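Long-range contact in penicillin binding protein 2X (Streptococcus thermophilus, PDB 5U47), which probably acts as a transpeptidase that cross-links peptidoglycan strands during septal cell wall synthesis and binds penicillin: residues A425-K439 against A452-A466. The protein carries 1 engineered substitution. Numbering follows the deposited sequence.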
ATOM      1  N   ALA A 425       3.063  -0.217 -17.170  1.00 22.22           N
ATOM      2  CA  ALA A 425       2.838   0.005 -18.597  1.00 23.16           C
ATOM      3  C   ALA A 425       3.949  -0.671 -19.405  1.00 24.81           C
ATOM      4  O   ALA A 425       3.726  -1.188 -20.482  1.00 24.70           O
ATOM      5  CB  ALA A 425       2.773   1.485 -18.913  1.00 24.23           C
ATOM      6  N   ILE A 426       5.151  -0.691 -18.850  1.00 25.17           N
ATOM      7  CA  ILE A 426       6.273  -1.344 -19.499  1.00 25.15           C
ATOM      8  C   ILE A 426       6.068  -2.860 -19.507  1.00 26.40           C
ATOM      9  O   ILE A 426       6.307  -3.499 -20.528  1.00 25.72           O
ATOM     10  CB  ILE A 426       7.580  -0.981 -18.784  1.00 25.60           C
ATOM     11  CG1 ILE A 426       7.803   0.539 -18.808  1.00 25.94           C
ATOM     12  CG2 ILE A 426       8.770  -1.732 -19.393  1.00 26.54           C
ATOM     13  CD1 ILE A 426       8.051   1.128 -20.176  1.00 27.80           C
ATOM     14  N   SER A 427       5.616  -3.408 -18.376  1.00 25.43           N
ATOM     15  CA  SER A 427       5.404  -4.845 -18.186  1.00 28.78           C
ATOM     16  C   SER A 427       4.115  -5.401 -18.788  1.00 30.62           C
ATOM     17  O   SER A 427       3.993  -6.619 -18.963  1.00 34.31           O
ATOM     18  CB  SER A 427       5.348  -5.188 -16.681  1.00 28.06           C
ATOM     19  OG  SER A 427       4.065  -4.825 -16.102  1.00 32.48           O
ATOM     20  N   ASN A 428       3.156  -4.524 -19.066  1.00 28.99           N
ATOM     21  CA  ASN A 428       1.835  -4.937 -19.558  1.00 28.02           C
ATOM     22  C   ASN A 428       1.472  -4.314 -20.934  1.00 27.79           C
ATOM     23  O   ASN A 428       0.434  -3.651 -21.074  1.00 26.21           O
ATOM     24  CB  ASN A 428       0.788  -4.559 -18.486  1.00 25.33           C
ATOM     25  CG  ASN A 428      -0.617  -5.012 -18.838  1.00 25.10           C
ATOM     26  OD1 ASN A 428      -0.825  -6.149 -19.220  1.00 24.34           O
ATOM     27  ND2 ASN A 428      -1.600  -4.107 -18.687  1.00 24.44           N
ATOM     28  N   ASN A 429       2.341  -4.527 -21.932  1.00 27.99           N
ATOM     29  CA  ASN A 429       2.094  -4.113 -23.322  1.00 28.82           C
ATOM     30  C   ASN A 429       1.691  -2.644 -23.535  1.00 27.38           C
ATOM     31  O   ASN A 429       0.893  -2.318 -24.426  1.00 28.26           O
ATOM     32  CB  ASN A 429       1.043  -5.058 -23.938  1.00 30.63           C
ATOM     33  CG  ASN A 429       1.498  -6.511 -23.928  1.00 33.53           C
ATOM     34  OD1 ASN A 429       0.837  -7.387 -23.352  1.00 35.89           O
ATOM     35  ND2 ASN A 429       2.654  -6.761 -24.498  1.00 32.28           N
ATOM     36  N   GLY A 430       2.255  -1.763 -22.725  1.00 25.04           N
ATOM     37  CA  GLY A 430       1.973  -0.341 -22.812  1.00 25.72           C
ATOM     38  C   GLY A 430       0.786   0.147 -22.004  1.00 25.75           C
ATOM     39  O   GLY A 430       0.605   1.347 -21.872  1.00 27.04           O
ATOM     40  N   ILE A 431       0.017  -0.786 -21.431  1.00 25.15           N
ATOM     41  CA  ILE A 431      -1.242  -0.501 -20.709  1.00 24.70           C
ATOM     42  C   ILE A 431      -0.988  -0.362 -19.217  1.00 23.19           C
ATOM     43  O   ILE A 431      -0.710  -1.341 -18.532  1.00 22.30           O
ATOM     44  CB  ILE A 431      -2.269  -1.636 -20.969  1.00 25.32           C
ATOM     45  CG1 ILE A 431      -2.474  -1.811 -22.483  1.00 25.89           C
ATOM     46  CG2 ILE A 431      -3.599  -1.371 -20.259  1.00 25.35           C
ATOM     47  CD1 ILE A 431      -3.176  -3.093 -22.855  1.00 27.46           C
ATOM     48  N   MET A 432      -1.133   0.856 -18.716  1.00 23.58           N
ATOM     49  CA  MET A 432      -0.852   1.161 -17.332  1.00 23.71           C
ATOM     50  C   MET A 432      -1.994   0.688 -16.440  1.00 22.52           C
ATOM     51  O   MET A 432      -3.188   0.840 -16.790  1.00 23.42           O
ATOM     52  CB  MET A 432      -0.616   2.663 -17.179  1.00 25.56           C
ATOM     53  CG  MET A 432       0.114   3.040 -15.914  1.00 27.79           C
ATOM     54  SD  MET A 432       0.824   4.715 -16.010  1.00 32.26           S
ATOM     55  CE  MET A 432      -0.706   5.588 -15.858  1.00 30.43           C
ATOM     56  N   LEU A 433      -1.610   0.131 -15.290  1.00 20.77           N
ATOM     57  CA  LEU A 433      -2.522  -0.412 -14.300  1.00 20.88           C
ATOM     58  C   LEU A 433      -2.376   0.309 -12.981  1.00 20.62           C
ATOM     59  O   LEU A 433      -1.294   0.814 -12.643  1.00 19.34           O
ATOM     60  CB  LEU A 433      -2.210  -1.898 -14.056  1.00 20.74           C
ATOM     61  CG  LEU A 433      -2.210  -2.838 -15.263  1.00 22.04           C
ATOM     62  CD1 LEU A 433      -1.823  -4.261 -14.878  1.00 22.29           C
ATOM     63  CD2 LEU A 433      -3.567  -2.842 -15.931  1.00 22.94           C
ATOM     64  N   GLU A 434      -3.477   0.365 -12.239  1.00 20.71           N
ATOM     65  CA  GLU A 434      -3.469   0.945 -10.897  1.00 20.63           C
ATOM     66  C   GLU A 434      -2.905  -0.115  -9.932  1.00 20.30           C
ATOM     67  O   GLU A 434      -3.405  -1.244  -9.899  1.00 22.01           O
ATOM     68  CB  GLU A 434      -4.893   1.305 -10.494  1.00 21.21           C
ATOM     69  CG  GLU A 434      -5.057   1.920  -9.113  1.00 22.13           C
ATOM     70  CD  GLU A 434      -4.615   3.375  -9.010  1.00 23.67           C
ATOM     71  OE1 GLU A 434      -3.895   3.910  -9.890  1.00 23.73           O
ATOM     72  OE2 GLU A 434      -4.999   3.988  -8.001  1.00 25.06           O
ATOM     73  N   PRO A 435      -1.868   0.229  -9.147  1.00 20.33           N
ATOM     74  CA  PRO A 435      -1.398  -0.718  -8.158  1.00 19.83           C
ATOM     75  C   PRO A 435      -2.527  -0.990  -7.154  1.00 19.65           C
ATOM     76  O   PRO A 435      -3.272  -0.062  -6.829  1.00 20.04           O
ATOM     77  CB  PRO A 435      -0.218   0.011  -7.497  1.00 20.30           C
ATOM     78  CG  PRO A 435       0.242   0.966  -8.538  1.00 20.36           C
ATOM     79  CD  PRO A 435      -1.029   1.442  -9.164  1.00 21.00           C
ATOM     80  N   GLN A 436      -2.650  -2.245  -6.721  1.00 18.25           N
ATOM     81  CA  GLN A 436      -3.703  -2.686  -5.796  1.00 19.31           C
ATOM     82  C   GLN A 436      -3.121  -3.481  -4.657  1.00 19.04           C
ATOM     83  O   GLN A 436      -2.180  -4.282  -4.851  1.00 18.18           O
ATOM     84  CB  GLN A 436      -4.708  -3.593  -6.510  1.00 20.71           C
ATOM     85  CG  GLN A 436      -5.573  -2.894  -7.542  1.00 22.74           C
ATOM     86  CD  GLN A 436      -6.517  -3.833  -8.275  1.00 24.48           C
ATOM     87  OE1 GLN A 436      -6.317  -5.063  -8.307  1.00 25.13           O
ATOM     88  NE2 GLN A 436      -7.548  -3.261  -8.878  1.00 23.54           N
ATOM     89  N   PHE A 437      -3.717  -3.288  -3.479  1.00 18.09           N
ATOM     90  CA  PHE A 437      -3.347  -4.004  -2.271  1.00 18.79           C
ATOM     91  C   PHE A 437      -4.553  -4.693  -1.613  1.00 19.50           C
ATOM     92  O   PHE A 437      -4.370  -5.422  -0.626  1.00 17.27           O
ATOM     93  CB  PHE A 437      -2.585  -3.101  -1.260  1.00 19.94           C
ATOM     94  CG  PHE A 437      -3.385  -1.923  -0.760  1.00 20.69           C
ATOM     95  CD1 PHE A 437      -4.267  -2.061   0.298  1.00 21.25           C
ATOM     96  CD2 PHE A 437      -3.252  -0.673  -1.358  1.00 21.40           C
ATOM     97  CE1 PHE A 437      -5.008  -0.976   0.745  1.00 22.49           C
ATOM     98  CE2 PHE A 437      -3.990   0.415  -0.915  1.00 22.15           C
ATOM     99  CZ  PHE A 437      -4.871   0.260   0.144  1.00 22.68           C
ATOM    100  N   ILE A 438      -5.768  -4.481  -2.149  1.00 19.21           N
ATOM    101  CA  ILE A 438      -6.979  -5.161  -1.632  1.00 20.83           C
ATOM    102  C   ILE A 438      -7.472  -6.159  -2.656  1.00 21.02           C
ATOM    103  O   ILE A 438      -7.758  -5.797  -3.810  1.00 20.23           O
ATOM    104  CB  ILE A 438      -8.157  -4.199  -1.377  1.00 21.58           C
ATOM    105  CG1 ILE A 438      -7.734  -3.088  -0.426  1.00 22.19           C
ATOM    106  CG2 ILE A 438      -9.365  -4.962  -0.811  1.00 21.71           C
ATOM    107  CD1 ILE A 438      -8.730  -1.952  -0.336  1.00 24.93           C
ATOM    108  N   LYS A 439      -7.606  -7.404  -2.226  1.00 21.37           N
ATOM    109  CA  LYS A 439      -8.086  -8.485  -3.080  1.00 23.46           C
ATOM    110  C   LYS A 439      -9.586  -8.672  -2.910  1.00 22.37           C
ATOM    111  O   LYS A 439     -10.302  -8.907  -3.863  1.00 21.74           O
ATOM    112  CB  LYS A 439      -7.401  -9.803  -2.693  1.00 25.28           C
ATOM    113  CG  LYS A 439      -7.756 -11.035  -3.534  1.00 31.41           C
ATOM    114  CD  LYS A 439      -7.107 -10.991  -4.920  1.00 36.90           C
ATOM    115  CE  LYS A 439      -7.862 -10.152  -5.949  1.00 41.73           C
ATOM    116  NZ  LYS A 439      -6.953  -9.496  -6.956  1.00 39.58           N
ATOM    117  N   ALA A 452     -11.732  -7.932  -6.150  1.00 22.92           N
ATOM    118  CA  ALA A 452     -11.027  -7.061  -7.099  1.00 21.73           C
ATOM    119  C   ALA A 452     -10.588  -7.721  -8.386  1.00 23.88           C
ATOM    120  O   ALA A 452     -10.375  -8.923  -8.447  1.00 24.28           O
ATOM    121  CB  ALA A 452      -9.811  -6.422  -6.424  1.00 21.74           C
ATOM    122  N   LYS A 453     -10.513  -6.894  -9.431  1.00 23.79           N
ATOM    123  CA  LYS A 453      -9.964  -7.250 -10.729  1.00 25.29           C
ATOM    124  C   LYS A 453      -9.091  -6.054 -11.130  1.00 23.47           C
ATOM    125  O   LYS A 453      -9.237  -4.945 -10.573  1.00 21.64           O
ATOM    126  CB  LYS A 453     -11.047  -7.499 -11.792  1.00 29.09           C
ATOM    127  CG  LYS A 453     -11.910  -8.744 -11.560  1.00 33.62           C
ATOM    128  CD  LYS A 453     -13.007  -8.817 -12.615  1.00 39.28           C
ATOM    129  CE  LYS A 453     -13.969  -9.979 -12.394  1.00 45.82           C
ATOM    130  NZ  LYS A 453     -13.336 -11.303 -12.671  1.00 49.48           N
ATOM    131  N   LYS A 454      -8.211  -6.259 -12.106  1.00 21.42           N
ATOM    132  CA  LYS A 454      -7.287  -5.203 -12.521  1.00 22.90           C
ATOM    133  C   LYS A 454      -7.994  -3.937 -13.016  1.00 21.90           C
ATOM    134  O   LYS A 454      -9.090  -4.002 -13.579  1.00 21.71           O
ATOM    135  CB  LYS A 454      -6.333  -5.712 -13.604  1.00 25.45           C
ATOM    136  CG  LYS A 454      -6.944  -5.843 -14.980  1.00 27.22           C
ATOM    137  CD  LYS A 454      -5.948  -6.442 -15.946  1.00 29.00           C
ATOM    138  CE  LYS A 454      -6.555  -6.501 -17.341  1.00 30.37           C
ATOM    139  NZ  LYS A 454      -5.602  -7.204 -18.240  1.00 32.93           N
ATOM    140  N   GLU A 455      -7.345  -2.805 -12.796  1.00 22.33           N
ATOM    141  CA  GLU A 455      -7.854  -1.496 -13.190  1.00 22.40           C
ATOM    142  C   GLU A 455      -6.922  -0.841 -14.214  1.00 21.26           C
ATOM    143  O   GLU A 455      -5.814  -0.410 -13.875  1.00 22.02           O
ATOM    144  CB  GLU A 455      -8.007  -0.608 -11.952  1.00 23.13           C
ATOM    145  CG  GLU A 455      -8.636   0.753 -12.248  1.00 24.48           C
ATOM    146  CD  GLU A 455      -8.722   1.699 -11.048  1.00 25.73           C
ATOM    147  OE1 GLU A 455      -8.308   1.343  -9.916  1.00 27.19           O
ATOM    148  OE2 GLU A 455      -9.229   2.836 -11.245  1.00 27.78           O
ATOM    149  N   VAL A 456      -7.382  -0.744 -15.463  1.00 21.02           N
ATOM    150  CA  VAL A 456      -6.622  -0.108 -16.542  1.00 21.55           C
ATOM    151  C   VAL A 456      -6.831   1.393 -16.414  1.00 21.96           C
ATOM    152  O   VAL A 456      -7.964   1.850 -16.333  1.00 21.05           O
ATOM    153  CB  VAL A 456      -7.091  -0.618 -17.914  1.00 22.27           C
ATOM    154  CG1 VAL A 456      -6.468   0.168 -19.047  1.00 23.11           C
ATOM    155  CG2 VAL A 456      -6.827  -2.127 -18.046  1.00 23.06           C
ATOM    156  N   ILE A 457      -5.748   2.156 -16.396  1.00 22.08           N
ATOM    157  CA  ILE A 457      -5.851   3.603 -16.164  1.00 24.15           C
ATOM    158  C   ILE A 457      -5.200   4.490 -17.212  1.00 24.80           C
ATOM    159  O   ILE A 457      -5.209   5.712 -17.047  1.00 25.42           O
ATOM    160  CB  ILE A 457      -5.297   3.978 -14.773  1.00 23.15           C
ATOM    161  CG1 ILE A 457      -3.851   3.534 -14.644  1.00 22.90           C
ATOM    162  CG2 ILE A 457      -6.143   3.332 -13.689  1.00 23.71           C
ATOM    163  CD1 ILE A 457      -3.175   4.061 -13.405  1.00 24.03           C
ATOM    164  N   GLY A 458      -4.632   3.879 -18.260  1.00 24.87           N
ATOM    165  CA  GLY A 458      -4.016   4.631 -19.337  1.00 26.18           C
ATOM    166  C   GLY A 458      -3.144   3.792 -20.242  1.00 27.01           C
ATOM    167  O   GLY A 458      -2.992   2.572 -20.057  1.00 25.75           O
ATOM    168  N   LYS A 459      -2.580   4.452 -21.243  1.00 28.94           N
ATOM    169  CA  LYS A 459      -1.706   3.794 -22.197  1.00 30.70           C
ATOM    170  C   LYS A 459      -0.660   4.800 -22.675  1.00 30.33           C
ATOM    171  O   LYS A 459      -0.838   5.458 -23.706  1.00 29.64           O
ATOM    172  CB  LYS A 459      -2.511   3.205 -23.359  1.00 34.48           C
ATOM    173  CG  LYS A 459      -1.606   2.406 -24.276  1.00 39.13           C
ATOM    174  CD  LYS A 459      -2.331   1.488 -25.219  1.00 42.05           C
ATOM    175  CE  LYS A 459      -1.316   0.669 -25.998  1.00 43.99           C
ATOM    176  NZ  LYS A 459      -1.965   0.048 -27.176  1.00 48.48           N
ATOM    177  N   PRO A 460       0.426   4.943 -21.909  1.00 29.20           N
ATOM    178  CA  PRO A 460       1.440   5.923 -22.265  1.00 30.14           C
ATOM    179  C   PRO A 460       2.234   5.611 -23.542  1.00 30.86           C
ATOM    180  O   PRO A 460       2.614   6.543 -24.240  1.00 31.11           O
ATOM    181  CB  PRO A 460       2.373   5.957 -21.048  1.00 29.65           C
ATOM    182  CG  PRO A 460       1.888   4.965 -20.088  1.00 28.75           C
ATOM    183  CD  PRO A 460       0.618   4.368 -20.563  1.00 28.62           C
ATOM    184  N   VAL A 461       2.463   4.328 -23.842  1.00 30.72           N
ATOM    185  CA  VAL A 461       3.238   3.926 -25.028  1.00 32.05           C
ATOM    186  C   VAL A 461       2.613   2.708 -25.691  1.00 31.96           C
ATOM    187  O   VAL A 461       1.751   2.049 -25.120  1.00 30.31           O
ATOM    188  CB  VAL A 461       4.722   3.623 -24.669  1.00 32.36           C
ATOM    189  CG1 VAL A 461       5.398   4.855 -24.080  1.00 31.93           C
ATOM    190  CG2 VAL A 461       4.831   2.455 -23.704  1.00 30.26           C
ATOM    191  N   SER A 462       3.033   2.433 -26.917  1.00 31.37           N
ATOM    192  CA  SER A 462       2.524   1.297 -27.660  1.00 31.58           C
ATOM    193  C   SER A 462       3.072  -0.024 -27.113  1.00 31.58           C
ATOM    194  O   SER A 462       4.045  -0.060 -26.349  1.00 29.88           O
ATOM    195  CB  SER A 462       2.923   1.414 -29.127  1.00 33.60           C
ATOM    196  OG  SER A 462       4.325   1.213 -29.289  1.00 33.08           O
ATOM    197  N   LYS A 463       2.436  -1.101 -27.529  1.00 31.97           N
ATOM    198  CA  LYS A 463       2.860  -2.454 -27.180  1.00 33.91           C
ATOM    199  C   LYS A 463       4.288  -2.699 -27.700  1.00 34.50           C
ATOM    200  O   LYS A 463       5.136  -3.281 -26.996  1.00 31.93           O
ATOM    201  CB  LYS A 463       1.892  -3.441 -27.826  1.00 36.38           C
ATOM    202  CG  LYS A 463       2.287  -4.903 -27.768  1.00 39.83           C
ATOM    203  CD  LYS A 463       1.197  -5.734 -28.436  1.00 44.01           C
ATOM    204  CE  LYS A 463       1.606  -7.176 -28.629  1.00 45.92           C
ATOM    205  NZ  LYS A 463       1.899  -7.839 -27.346  1.00 46.78           N
ATOM    206  N   GLN A 464       4.536  -2.256 -28.933  1.00 34.61           N
ATOM    207  CA  GLN A 464       5.848  -2.436 -29.549  1.00 36.68           C
ATOM    208  C   GLN A 464       6.929  -1.650 -28.787  1.00 34.09           C
ATOM    209  O   GLN A 464       8.015  -2.172 -28.540  1.00 34.80           O
ATOM    210  CB  GLN A 464       5.813  -2.045 -31.035  1.00 39.80           C
ATOM    211  CG  GLN A 464       7.124  -2.284 -31.767  1.00 42.74           C
ATOM    212  CD  GLN A 464       7.068  -1.906 -33.235  1.00 47.48           C
ATOM    213  OE1 GLN A 464       6.004  -1.613 -33.776  1.00 51.85           O
ATOM    214  NE2 GLN A 464       8.226  -1.908 -33.889  1.00 48.38           N
ATOM    215  N   ALA A 465       6.630  -0.410 -28.405  1.00 32.32           N
ATOM    216  CA  ALA A 465       7.599   0.399 -27.639  1.00 32.19           C
ATOM    217  C   ALA A 465       7.939  -0.245 -26.287  1.00 30.37           C
ATOM    218  O   ALA A 465       9.110  -0.291 -25.881  1.00 29.79           O
ATOM    219  CB  ALA A 465       7.079   1.810 -27.431  1.00 32.34           C
ATOM    220  N   ALA A 466       6.916  -0.756 -25.603  1.00 28.85           N
ATOM    221  CA  ALA A 466       7.118  -1.429 -24.327  1.00 28.29           C
ATOM    222  C   ALA A 466       7.990  -2.678 -24.503  1.00 28.88           C
ATOM    223  O   ALA A 466       8.906  -2.908 -23.743  1.00 28.27           O
ATOM    224  CB  ALA A 466       5.783  -1.809 -23.716  1.00 27.42           C
TER
HETATM  225  O   HOH W   1      -2.879  -7.514 -18.082  1.00 26.33           O
HETATM  226  O   HOH W   2      -4.395  -4.857 -19.544  1.00 27.46           O
HETATM  227  O   HOH W   3      -1.213  -3.147 -25.987  1.00 33.88           O
HETATM  228  O   HOH W   4      -4.833  -3.060 -11.450  1.00 18.55           O
HETATM  229  O   HOH W   5      -8.015  -0.463  -7.931  1.00 23.19           O
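Met432 and Ile457 meet in backbone and side chain where residues 425-439 and 452-466 run antiparallel. Ile457 N donates to Met432 O almost straight (2.9 Å, 176°), Glu434 N bonds Glu455 O, and Ala452 N reaches Lys439 O at the far end. Between these, Gln436 stands in for the backbone: its chain, extended beyond CG, carries NE2 to Lys453 O (2.9 Å), which lies in the amide plane, although the donor stands above the carbonyl plane. A water joins the same NE2 to Glu455 OE1, and another links Glu434 O to Glu455 N.

The beta-branched Ile431 and Val456 suit an extended backbone and meet through their methyl groups, CG2 of Ile431 a tight 3.5 Å from CG1 of Val456, while Leu433 CD2 meets Val456 CG2. Met432, unbranched and flexible, bends at chi3 (73°) to set CE against Ile457 CD1 (3.8 Å). Glycine suits position 430 twice over: its backbone has the positive phi (88°) that the type I' turn Asn428-Ile431 needs, and Gly430 CA lies directly against Val461 O in a CA-H...O contact (3.3 Å). The small Ala466 CB packs close to Ile426 O.

The charged chains differ in setting. Lys454 is exposed, and its NZ reaches both amide atoms of Asn428 through two waters. Glu434 and Glu455 are buried and run side by side, OE2 of the former 4.6 Å from OE1 of the latter; a salt bridge from Arg610 to Glu455 OE2 probably offsets the proximity of the two carboxylates.

Within the transpeptidase domain, the contact ties the end of helix 416-427 to the start of helix 463-478. Helix 297-308 packs on Ile426 and Val461, whereas strand 615-619 touches Gln436 and Glu455.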